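Local coordinates for protein phosphoribosylaminoimidazole-succinocarboxamide synthase (Ehrlichia chaffeensis str. Arkansas, PDB 3KRE) that catalyses the ATP-dependent joining of L-aspartate to 5-amino-1-(5-phospho-D-ribosyl)imidazole-4-carboxylate, giving SAICAR, in de novo purine biosynthesis, at residues A[82-87]-A[178-183]. Residues are numbered along the deposited sequence; the frame is centred on the assembly and turned at random.
Sequences LIDKGI and KINNIL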
ATOM      1  N   LEU A  82      -4.349  -5.340  10.872  1.00  5.79           N
ATOM      2  CA  LEU A  82      -4.650  -3.951  11.195  1.00  5.46           C
ATOM      3  C   LEU A  82      -6.042  -3.814  11.775  1.00  4.92           C
ATOM      4  O   LEU A  82      -6.213  -3.124  12.759  1.00  4.40           O
ATOM      5  CB  LEU A  82      -4.469  -3.042   9.988  1.00  5.67           C
ATOM      6  CG  LEU A  82      -3.036  -2.923   9.457  1.00  8.12           C
ATOM      7  CD1 LEU A  82      -3.024  -2.115   8.141  1.00  9.12           C
ATOM      8  CD2 LEU A  82      -2.113  -2.264  10.510  1.00  4.58           C
ATOM      9  N   ILE A  83      -7.023  -4.515  11.208  1.00  3.72           N
ATOM     10  CA  ILE A  83      -8.374  -4.567  11.813  1.00  4.96           C
ATOM     11  C   ILE A  83      -8.353  -5.055  13.253  1.00  5.19           C
ATOM     12  O   ILE A  83      -9.035  -4.490  14.116  1.00  5.48           O
ATOM     13  CB  ILE A  83      -9.297  -5.475  10.998  1.00  4.78           C
ATOM     14  CG1 ILE A  83      -9.531  -4.853   9.599  1.00  6.46           C
ATOM     15  CG2 ILE A  83     -10.633  -5.717  11.732  1.00  4.78           C
ATOM     16  CD1 ILE A  83     -10.068  -5.843   8.595  1.00  5.61           C
ATOM     17  N   ASP A  84      -7.555  -6.076  13.538  1.00  6.42           N
ATOM     18  CA  ASP A  84      -7.395  -6.604  14.902  1.00  7.47           C
ATOM     19  C   ASP A  84      -6.914  -5.570  15.888  1.00  8.51           C
ATOM     20  O   ASP A  84      -7.187  -5.706  17.063  1.00  8.67           O
ATOM     21  CB  ASP A  84      -6.404  -7.772  14.970  1.00  8.36           C
ATOM     22  CG  ASP A  84      -6.866  -8.996  14.231  1.00 11.00           C
ATOM     23  OD1 ASP A  84      -8.076  -9.059  13.838  1.00 12.13           O
ATOM     24  OD2 ASP A  84      -5.986  -9.895  14.007  1.00  9.50           O
ATOM     25  N   LYS A  85      -6.188  -4.553  15.438  1.00  8.47           N
ATOM     26  CA  LYS A  85      -5.757  -3.445  16.300  1.00  8.93           C
ATOM     27  C   LYS A  85      -6.638  -2.206  16.210  1.00  9.38           C
ATOM     28  O   LYS A  85      -6.261  -1.172  16.728  1.00  8.98           O
ATOM     29  CB  LYS A  85      -4.304  -3.020  15.980  1.00 10.15           C
ATOM     30  CG  LYS A  85      -3.301  -4.117  16.058  1.00 12.84           C
ATOM     31  CD  LYS A  85      -3.043  -4.521  17.485  1.00 16.96           C
ATOM     32  CE  LYS A  85      -1.791  -5.405  17.583  1.00 19.53           C
ATOM     33  NZ  LYS A  85      -1.684  -6.113  18.889  1.00 22.87           N
ATOM     34  N   GLY A  86      -7.796  -2.309  15.564  1.00  8.05           N
ATOM     35  CA  GLY A  86      -8.776  -1.258  15.541  1.00  8.61           C
ATOM     36  C   GLY A  86      -8.689  -0.286  14.380  1.00  7.50           C
ATOM     37  O   GLY A  86      -9.372   0.742  14.380  1.00  8.84           O
ATOM     38  N   ILE A  87      -7.868  -0.607  13.395  1.00  6.73           N
ATOM     39  CA  ILE A  87      -7.817   0.203  12.182  1.00  5.81           C
ATOM     40  C   ILE A  87      -9.027  -0.131  11.292  1.00  5.66           C
ATOM     41  O   ILE A  87      -9.341  -1.317  11.084  1.00  4.89           O
ATOM     42  CB  ILE A  87      -6.513  -0.037  11.389  1.00  5.31           C
ATOM     43  CG1 ILE A  87      -5.254   0.251  12.253  1.00  8.41           C
ATOM     44  CG2 ILE A  87      -6.522   0.786  10.122  1.00  3.84           C
ATOM     45  CD1 ILE A  87      -5.065   1.719  12.765  1.00  9.75           C
ATOM     46  N   LYS A 178       0.318   4.886  13.456  1.00  6.79           N
ATOM     47  CA  LYS A 178      -0.118   3.696  14.193  1.00  7.29           C
ATOM     48  C   LYS A 178       0.051   2.457  13.290  1.00  5.99           C
ATOM     49  O   LYS A 178       0.575   1.422  13.729  1.00  6.70           O
ATOM     50  CB  LYS A 178      -1.573   3.839  14.668  1.00  7.66           C
ATOM     51  CG  LYS A 178      -2.160   2.618  15.420  1.00 12.66           C
ATOM     52  CD  LYS A 178      -3.560   2.931  16.087  1.00 17.81           C
ATOM     53  CE  LYS A 178      -4.289   1.606  16.521  1.00 18.37           C
ATOM     54  NZ  LYS A 178      -5.649   1.823  17.104  1.00 21.27           N
ATOM     55  N   ILE A 179      -0.359   2.596  12.045  1.00  6.47           N
ATOM     56  CA  ILE A 179      -0.204   1.525  11.050  1.00  5.46           C
ATOM     57  C   ILE A 179       1.276   1.195  10.891  1.00  6.26           C
ATOM     58  O   ILE A 179       1.659   0.016  10.833  1.00  3.51           O
ATOM     59  CB  ILE A 179      -0.894   1.902   9.696  1.00  5.53           C
ATOM     60  CG1 ILE A 179      -2.408   1.896   9.864  1.00  6.57           C
ATOM     61  CG2 ILE A 179      -0.469   0.913   8.555  1.00  4.38           C
ATOM     62  CD1 ILE A 179      -3.203   2.660   8.797  1.00  6.72           C
ATOM     63  N   ASN A 180       2.123   2.228  10.808  1.00  5.90           N
ATOM     64  CA  ASN A 180       3.558   2.014  10.726  1.00  6.47           C
ATOM     65  C   ASN A 180       4.045   1.192  11.927  1.00  6.57           C
ATOM     66  O   ASN A 180       4.792   0.237  11.769  1.00  6.67           O
ATOM     67  CB  ASN A 180       4.292   3.351  10.647  1.00  6.60           C
ATOM     68  CG  ASN A 180       5.816   3.192  10.454  1.00  7.11           C
ATOM     69  OD1 ASN A 180       6.285   2.288   9.757  1.00  7.34           O
ATOM     70  ND2 ASN A 180       6.590   4.089  11.087  1.00  4.63           N
ATOM     71  N   ASN A 181       3.627   1.561  13.133  1.00  6.53           N
ATOM     72  CA  ASN A 181       4.063   0.811  14.313  1.00  7.74           C
ATOM     73  C   ASN A 181       3.629  -0.649  14.264  1.00  5.74           C
ATOM     74  O   ASN A 181       4.431  -1.532  14.523  1.00  5.49           O
ATOM     75  CB  ASN A 181       3.518   1.420  15.588  1.00  9.01           C
ATOM     76  CG  ASN A 181       4.145   2.760  15.897  1.00 14.06           C
ATOM     77  OD1 ASN A 181       5.242   3.064  15.430  1.00 17.17           O
ATOM     78  ND2 ASN A 181       3.461   3.563  16.723  1.00 16.20           N
ATOM     79  N   ILE A 182       2.363  -0.879  13.955  1.00  5.84           N
ATOM     80  CA  ILE A 182       1.824  -2.251  13.871  1.00  5.67           C
ATOM     81  C   ILE A 182       2.531  -3.101  12.818  1.00  5.80           C
ATOM     82  O   ILE A 182       3.032  -4.225  13.096  1.00  7.00           O
ATOM     83  CB  ILE A 182       0.315  -2.255  13.577  1.00  5.74           C
ATOM     84  CG1 ILE A 182      -0.461  -1.529  14.702  1.00  5.87           C
ATOM     85  CG2 ILE A 182      -0.159  -3.703  13.389  1.00  4.71           C
ATOM     86  CD1 ILE A 182      -1.868  -1.063  14.246  1.00  6.60           C
ATOM     87  N   LEU A 183       2.608  -2.567  11.602  1.00  5.61           N
ATOM     88  CA  LEU A 183       3.289  -3.287  10.510  1.00  6.10           C
ATOM     89  C   LEU A 183       4.780  -3.470  10.774  1.00  6.76           C
ATOM     90  O   LEU A 183       5.337  -4.531  10.478  1.00  6.80           O
ATOM     91  CB  LEU A 183       3.087  -2.572   9.168  1.00  5.35           C
ATOM     92  CG  LEU A 183       1.673  -2.444   8.623  1.00  4.91           C
ATOM     93  CD1 LEU A 183       1.637  -1.744   7.257  1.00  4.64           C
ATOM     94  CD2 LEU A 183       1.044  -3.852   8.501  1.00  4.96           C
TER
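Leu82, Lys85 and Ile87, at the C-terminal end of helix 67-84 and in the turn after it, pack against Lys178, Ile179 and Ile182 on one side of helix 166-189. The apolar part is aliphatic throughout. Leu82 spreads its two methyls: CD1 lies 4.0 Å from Ile179 CG2, the two side chains crossing at about a right angle, while CD2 rests 3.8 Å from Ile182 CG2 and also touches Leu183 CD2. Ile87 meets Ile182 tip to tip, its CG1 4.1 Å from Ile182 CD1, and its own CD1 sits 3.9 Å from Ile179 CG1. On the exposed border, Lys85 and Ile182 run past each other in opposite directions, with Lys85 CB 3.6 Å from Ile182 CD1; beyond CG, which still touches Ile182, the bend at chi2 (-72°) leads the chain off from helix 166-189.

One hydrogen bond crosses the contact, donated by Lys178 NZ. Lys178, extended from CG onward with CG anti to the backbone N (chi1 178°), lays its methylenes along Ile87 CD1 and delivers NZ to Lys85 O at 3.1 Å, almost in line with the carbonyl (160°). Lys85 precedes Gly86, the C-prime residue (positive phi) of the Schellman motif that ends helix 67-84, with Ile87 N bonded to Leu82 O and Gly86 N to Ile83 O. The helix ending thus turns Ile87 in beside Leu82.

Ile218, from a loop, touches both Leu82 and Leu183 and extends the apolar cluster, through which helix 67-84 joins helix 166-189; the latter packs on strand 192-204 of the large antiparallel sheet, where Ile179 touches Phe197 and Leu183 touches Leu194.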